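Local coordinates for DUF2666 domain-containing protein (Pyrococcus furiosus, PDB 3V68) that is of unknown function but probably binds double-stranded DNA, at residues A[179-193]-A[215-229]. Residues are numbered along the deposited sequence; the frame is centred on the assembly and turned at random. Where two conformers were deposited one is given.
Sequences KDFADVDDKKIVEYF and FKGNEFEVRYAAREM
With chi1 at -69°, Ile189 swings CG1 opposite its own carbonyl carbon and CG2 opposite its backbone N, so both branches enter the hole formed by Glu221, Tyr224, Ala225 and Glu228 on helix 219-231. Ile189 CD1 comes down 3.8 Å from Tyr224 CB, Ile189 CG2 reaches Ala225 CA at the same distance, and Ile189 CG1 crosses the end of the Phe215 ring, 3.7 Å from Phe215 CZ. Tyr192, its ring thrown away from the backbone N (chi1 -176°), takes the edge of Phe215 on its face, with the planes at 74°: a T-shaped pair. Its hydroxyl is bonded elsewhere, to Leu211 O. Further along, Phe193 lies between its neighbour Tyr192 on one face and the backbone of Met229 on the other; Phe193 CD2 comes 3.5 Å from Glu228 CG and Phe193 CE1 3.7 Å from Met229 CB. Were Phe193 replaced by an alanine, a gap would probably open beside Ala225 and Met229, and Glu228 CG would lose the ring it packs on. At the other end, Lys179 CB sits over the face of Tyr224, 4.2 Å from the ring centroid, a CH-pi contact, while the Tyr224 hydroxyl bonds to Val175 O. Val184 CG1 packs 3.9 Å from Tyr224 CD2, and a water links Ala182 O to Asn218 ND2. Asn218 and Glu221 form a capping box that starts helix 219-231. A Schellman motif at Asp183 ends helix 160-181 and leads into the loop before helix 186-192, which packs on helix 219-231 through a single knob-in-hole contact within the second DUF2666 region.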
# COMPACT_ATOMS: atom_id res chain seq x y z
N LYS A 179 -11.08 -2.10 -7.75
CA LYS A 179 -11.39 -1.83 -9.15
C LYS A 179 -12.46 -2.75 -9.75
O LYS A 179 -13.09 -2.41 -10.75
CB LYS A 179 -10.12 -1.80 -10.01
CG LYS A 179 -9.04 -2.78 -9.62
CD LYS A 179 -7.93 -2.79 -10.66
CE LYS A 179 -6.92 -3.90 -10.38
NZ LYS A 179 -7.51 -5.27 -10.54
N ASP A 180 -12.68 -3.91 -9.13
CA ASP A 180 -13.77 -4.82 -9.52
C ASP A 180 -15.11 -4.33 -8.98
O ASP A 180 -16.10 -4.28 -9.71
CB ASP A 180 -13.50 -6.25 -9.04
CG ASP A 180 -12.34 -6.91 -9.76
OD1 ASP A 180 -12.02 -6.51 -10.91
OD2 ASP A 180 -11.75 -7.85 -9.19
N PHE A 181 -15.14 -3.99 -7.69
CA PHE A 181 -16.37 -3.55 -7.05
C PHE A 181 -16.79 -2.15 -7.48
O PHE A 181 -17.98 -1.84 -7.48
CB PHE A 181 -16.27 -3.67 -5.53
CG PHE A 181 -16.29 -5.10 -5.06
CD1 PHE A 181 -15.12 -5.73 -4.67
CD2 PHE A 181 -17.48 -5.81 -5.06
CE1 PHE A 181 -15.14 -7.06 -4.25
CE2 PHE A 181 -17.51 -7.14 -4.64
CZ PHE A 181 -16.34 -7.77 -4.24
N ALA A 182 -15.82 -1.32 -7.86
CA ALA A 182 -16.12 0.02 -8.34
C ALA A 182 -16.13 0.13 -9.88
O ALA A 182 -16.24 1.23 -10.42
CB ALA A 182 -15.16 1.03 -7.73
N ASP A 183 -16.04 -1.01 -10.57
CA ASP A 183 -16.02 -1.05 -12.05
C ASP A 183 -15.05 -0.02 -12.64
O ASP A 183 -15.43 0.79 -13.49
CB ASP A 183 -17.43 -0.83 -12.63
CG ASP A 183 -18.34 -2.03 -12.46
OD1 ASP A 183 -19.54 -1.89 -12.75
OD2 ASP A 183 -17.86 -3.11 -12.05
N VAL A 184 -13.81 -0.06 -12.17
CA VAL A 184 -12.75 0.80 -12.70
C VAL A 184 -12.19 0.15 -13.96
O VAL A 184 -11.76 -1.00 -13.93
CB VAL A 184 -11.61 1.00 -11.66
CG1 VAL A 184 -10.40 1.69 -12.28
CG2 VAL A 184 -12.11 1.78 -10.44
N ASP A 185 -12.21 0.89 -15.07
CA ASP A 185 -11.63 0.41 -16.33
C ASP A 185 -10.12 0.65 -16.29
O ASP A 185 -9.61 1.65 -16.80
CB ASP A 185 -12.28 1.11 -17.52
CG ASP A 185 -11.89 0.50 -18.87
OD1 ASP A 185 -10.96 -0.34 -18.93
OD2 ASP A 185 -12.53 0.86 -19.88
N ASP A 186 -9.41 -0.28 -15.65
CA ASP A 186 -7.97 -0.15 -15.46
C ASP A 186 -7.19 -0.28 -16.76
O ASP A 186 -6.12 0.32 -16.90
CB ASP A 186 -7.45 -1.12 -14.38
CG ASP A 186 -7.77 -2.58 -14.68
OD1 ASP A 186 -8.87 -2.89 -15.19
OD2 ASP A 186 -6.91 -3.44 -14.39
N LYS A 187 -7.74 -1.02 -17.72
CA LYS A 187 -7.13 -1.15 -19.05
C LYS A 187 -7.06 0.22 -19.73
O LYS A 187 -6.03 0.58 -20.30
CB LYS A 187 -7.91 -2.15 -19.91
CG LYS A 187 -7.38 -2.30 -21.33
CD LYS A 187 -8.23 -3.28 -22.14
CE LYS A 187 -8.15 -2.98 -23.63
NZ LYS A 187 -8.77 -1.66 -23.98
N LYS A 188 -8.16 0.97 -19.66
CA LYS A 188 -8.23 2.32 -20.22
C LYS A 188 -7.21 3.24 -19.55
O LYS A 188 -6.57 4.07 -20.21
CB LYS A 188 -9.64 2.89 -20.05
CG LYS A 188 -10.05 3.91 -21.10
CD LYS A 188 -10.41 3.22 -22.42
CE LYS A 188 -11.49 3.96 -23.19
NZ LYS A 188 -12.85 3.67 -22.66
N ILE A 189 -7.07 3.10 -18.23
CA ILE A 189 -6.10 3.89 -17.47
C ILE A 189 -4.67 3.58 -17.91
O ILE A 189 -3.85 4.49 -18.05
CB ILE A 189 -6.29 3.69 -15.93
CG1 ILE A 189 -7.61 4.34 -15.49
CG2 ILE A 189 -5.11 4.28 -15.16
CD1 ILE A 189 -8.04 3.99 -14.08
N VAL A 190 -4.37 2.30 -18.11
CA VAL A 190 -3.04 1.92 -18.60
C VAL A 190 -2.77 2.59 -19.94
O VAL A 190 -1.71 3.19 -20.15
CB VAL A 190 -2.88 0.38 -18.70
CG1 VAL A 190 -1.61 0.01 -19.48
CG2 VAL A 190 -2.86 -0.24 -17.31
N GLU A 191 -3.74 2.51 -20.85
CA GLU A 191 -3.55 3.06 -22.18
C GLU A 191 -3.46 4.59 -22.19
O GLU A 191 -2.73 5.17 -22.97
CB GLU A 191 -4.61 2.53 -23.14
CG GLU A 191 -4.38 1.06 -23.44
CD GLU A 191 -5.47 0.42 -24.26
OE1 GLU A 191 -6.18 1.13 -25.01
OE2 GLU A 191 -5.59 -0.82 -24.17
N TYR A 192 -4.18 5.22 -21.27
CA TYR A 192 -4.12 6.67 -21.09
C TYR A 192 -2.68 7.18 -20.89
O TYR A 192 -2.30 8.22 -21.43
CB TYR A 192 -5.01 7.06 -19.90
CG TYR A 192 -5.15 8.54 -19.62
CD1 TYR A 192 -4.40 9.14 -18.62
CD2 TYR A 192 -6.06 9.32 -20.34
CE1 TYR A 192 -4.53 10.49 -18.34
CE2 TYR A 192 -6.20 10.67 -20.06
CZ TYR A 192 -5.43 11.25 -19.06
OH TYR A 192 -5.56 12.59 -18.78
N PHE A 193 -1.89 6.43 -20.12
CA PHE A 193 -0.51 6.81 -19.82
C PHE A 193 0.52 6.16 -20.77
O PHE A 193 1.72 6.24 -20.53
CB PHE A 193 -0.18 6.48 -18.36
CG PHE A 193 -0.86 7.38 -17.37
CD1 PHE A 193 -0.35 8.64 -17.10
CD2 PHE A 193 -2.02 6.97 -16.71
CE1 PHE A 193 -0.97 9.49 -16.19
CE2 PHE A 193 -2.65 7.80 -15.79
CZ PHE A 193 -2.13 9.07 -15.53
N PHE A 215 -6.90 13.77 -16.09
CA PHE A 215 -7.65 12.52 -16.14
C PHE A 215 -9.02 12.69 -15.51
O PHE A 215 -9.14 13.08 -14.34
CB PHE A 215 -6.87 11.37 -15.47
CG PHE A 215 -7.65 10.09 -15.36
CD1 PHE A 215 -7.74 9.21 -16.43
CD2 PHE A 215 -8.29 9.75 -14.16
CE1 PHE A 215 -8.46 8.02 -16.33
CE2 PHE A 215 -9.00 8.56 -14.04
CZ PHE A 215 -9.10 7.70 -15.13
N LYS A 216 -10.05 12.42 -16.30
CA LYS A 216 -11.42 12.55 -15.86
C LYS A 216 -11.87 11.20 -15.33
O LYS A 216 -11.93 10.21 -16.07
CB LYS A 216 -12.32 13.04 -16.99
CG LYS A 216 -11.96 14.42 -17.57
CD LYS A 216 -11.23 14.30 -18.90
CE LYS A 216 -11.06 15.65 -19.59
NZ LYS A 216 -9.87 16.42 -19.11
N GLY A 217 -12.16 11.16 -14.04
CA GLY A 217 -12.61 9.95 -13.39
C GLY A 217 -13.13 10.23 -12.00
O GLY A 217 -12.88 11.29 -11.43
N ASN A 218 -13.87 9.26 -11.46
CA ASN A 218 -14.41 9.38 -10.11
C ASN A 218 -13.37 9.10 -9.03
O ASN A 218 -12.19 8.85 -9.33
CB ASN A 218 -15.65 8.50 -9.93
CG ASN A 218 -15.35 7.01 -10.04
OD1 ASN A 218 -14.27 6.53 -9.69
ND2 ASN A 218 -16.34 6.27 -10.50
N GLU A 219 -13.81 9.13 -7.78
CA GLU A 219 -12.92 9.02 -6.63
C GLU A 219 -12.07 7.75 -6.63
O GLU A 219 -10.95 7.77 -6.16
CB GLU A 219 -13.68 9.17 -5.30
CG GLU A 219 -14.70 8.08 -5.00
CD GLU A 219 -15.57 8.39 -3.79
OE1 GLU A 219 -15.07 8.97 -2.80
OE2 GLU A 219 -16.77 8.04 -3.83
N PHE A 220 -12.61 6.65 -7.15
CA PHE A 220 -11.85 5.40 -7.19
C PHE A 220 -10.90 5.34 -8.37
O PHE A 220 -9.73 4.96 -8.22
CB PHE A 220 -12.78 4.19 -7.14
CG PHE A 220 -13.55 4.11 -5.86
CD1 PHE A 220 -12.93 3.69 -4.68
CD2 PHE A 220 -14.89 4.48 -5.82
CE1 PHE A 220 -13.64 3.64 -3.49
CE2 PHE A 220 -15.61 4.43 -4.62
CZ PHE A 220 -14.98 4.01 -3.46
N GLU A 221 -11.40 5.73 -9.54
CA GLU A 221 -10.60 5.74 -10.76
C GLU A 221 -9.32 6.57 -10.66
O GLU A 221 -8.29 6.18 -11.22
CB GLU A 221 -11.45 6.22 -11.94
CG GLU A 221 -12.57 5.27 -12.34
CD GLU A 221 -13.59 5.91 -13.27
OE1 GLU A 221 -13.83 7.13 -13.17
OE2 GLU A 221 -14.16 5.19 -14.11
N VAL A 222 -9.38 7.69 -9.95
CA VAL A 222 -8.20 8.56 -9.79
C VAL A 222 -7.07 7.92 -8.97
O VAL A 222 -5.90 8.22 -9.22
CB VAL A 222 -8.53 9.98 -9.26
CG1 VAL A 222 -9.49 10.69 -10.22
CG2 VAL A 222 -9.09 9.92 -7.83
N ARG A 223 -7.41 7.05 -8.02
CA ARG A 223 -6.39 6.31 -7.26
C ARG A 223 -5.57 5.40 -8.16
O ARG A 223 -4.37 5.21 -7.94
CB ARG A 223 -7.01 5.48 -6.12
CG ARG A 223 -7.11 6.20 -4.79
CD ARG A 223 -8.23 7.22 -4.81
NE ARG A 223 -8.20 8.06 -3.62
CZ ARG A 223 -9.01 9.10 -3.40
NH1 ARG A 223 -9.93 9.44 -4.30
NH2 ARG A 223 -8.88 9.79 -2.28
N TYR A 224 -6.22 4.83 -9.17
CA TYR A 224 -5.54 3.95 -10.11
C TYR A 224 -4.76 4.74 -11.15
O TYR A 224 -3.68 4.34 -11.56
CB TYR A 224 -6.53 2.95 -10.73
CG TYR A 224 -7.04 1.99 -9.69
CD1 TYR A 224 -6.28 0.88 -9.32
CD2 TYR A 224 -8.24 2.23 -9.02
CE1 TYR A 224 -6.73 0.00 -8.34
CE2 TYR A 224 -8.69 1.36 -8.04
CZ TYR A 224 -7.93 0.26 -7.71
OH TYR A 224 -8.39 -0.59 -6.73
N ALA A 225 -5.30 5.89 -11.54
CA ALA A 225 -4.58 6.80 -12.43
C ALA A 225 -3.30 7.30 -11.76
O ALA A 225 -2.26 7.35 -12.39
CB ALA A 225 -5.47 7.95 -12.86
N ALA A 226 -3.39 7.65 -10.47
CA ALA A 226 -2.19 8.06 -9.74
C ALA A 226 -1.15 6.94 -9.69
O ALA A 226 0.03 7.18 -9.93
CB ALA A 226 -2.54 8.53 -8.34
N ARG A 227 -1.60 5.72 -9.40
CA ARG A 227 -0.70 4.57 -9.34
C ARG A 227 -0.06 4.31 -10.71
O ARG A 227 1.14 4.03 -10.78
CB ARG A 227 -1.43 3.34 -8.83
CG ARG A 227 -1.62 3.38 -7.32
CD ARG A 227 -2.69 2.41 -6.86
NE ARG A 227 -2.61 2.23 -5.41
CZ ARG A 227 -3.07 3.11 -4.51
NH1 ARG A 227 -3.66 4.23 -4.90
NH2 ARG A 227 -2.92 2.86 -3.22
N GLU A 228 -0.85 4.39 -11.77
CA GLU A 228 -0.32 4.19 -13.12
C GLU A 228 0.72 5.25 -13.48
O GLU A 228 1.78 4.92 -14.03
CB GLU A 228 -1.45 4.14 -14.15
CG GLU A 228 -0.98 3.81 -15.58
CD GLU A 228 -0.34 2.43 -15.73
OE1 GLU A 228 -0.54 1.56 -14.87
OE2 GLU A 228 0.36 2.23 -16.75
N MET A 229 0.42 6.51 -13.17
CA MET A 229 1.35 7.61 -13.43
C MET A 229 2.68 7.37 -12.71
O MET A 229 3.76 7.48 -13.31
CB MET A 229 0.74 8.95 -13.01
CG MET A 229 1.64 10.16 -13.25
SD MET A 229 2.78 10.51 -11.89
CE MET A 229 1.69 11.26 -10.69
O HOH W 1 -16.64 3.62 -9.30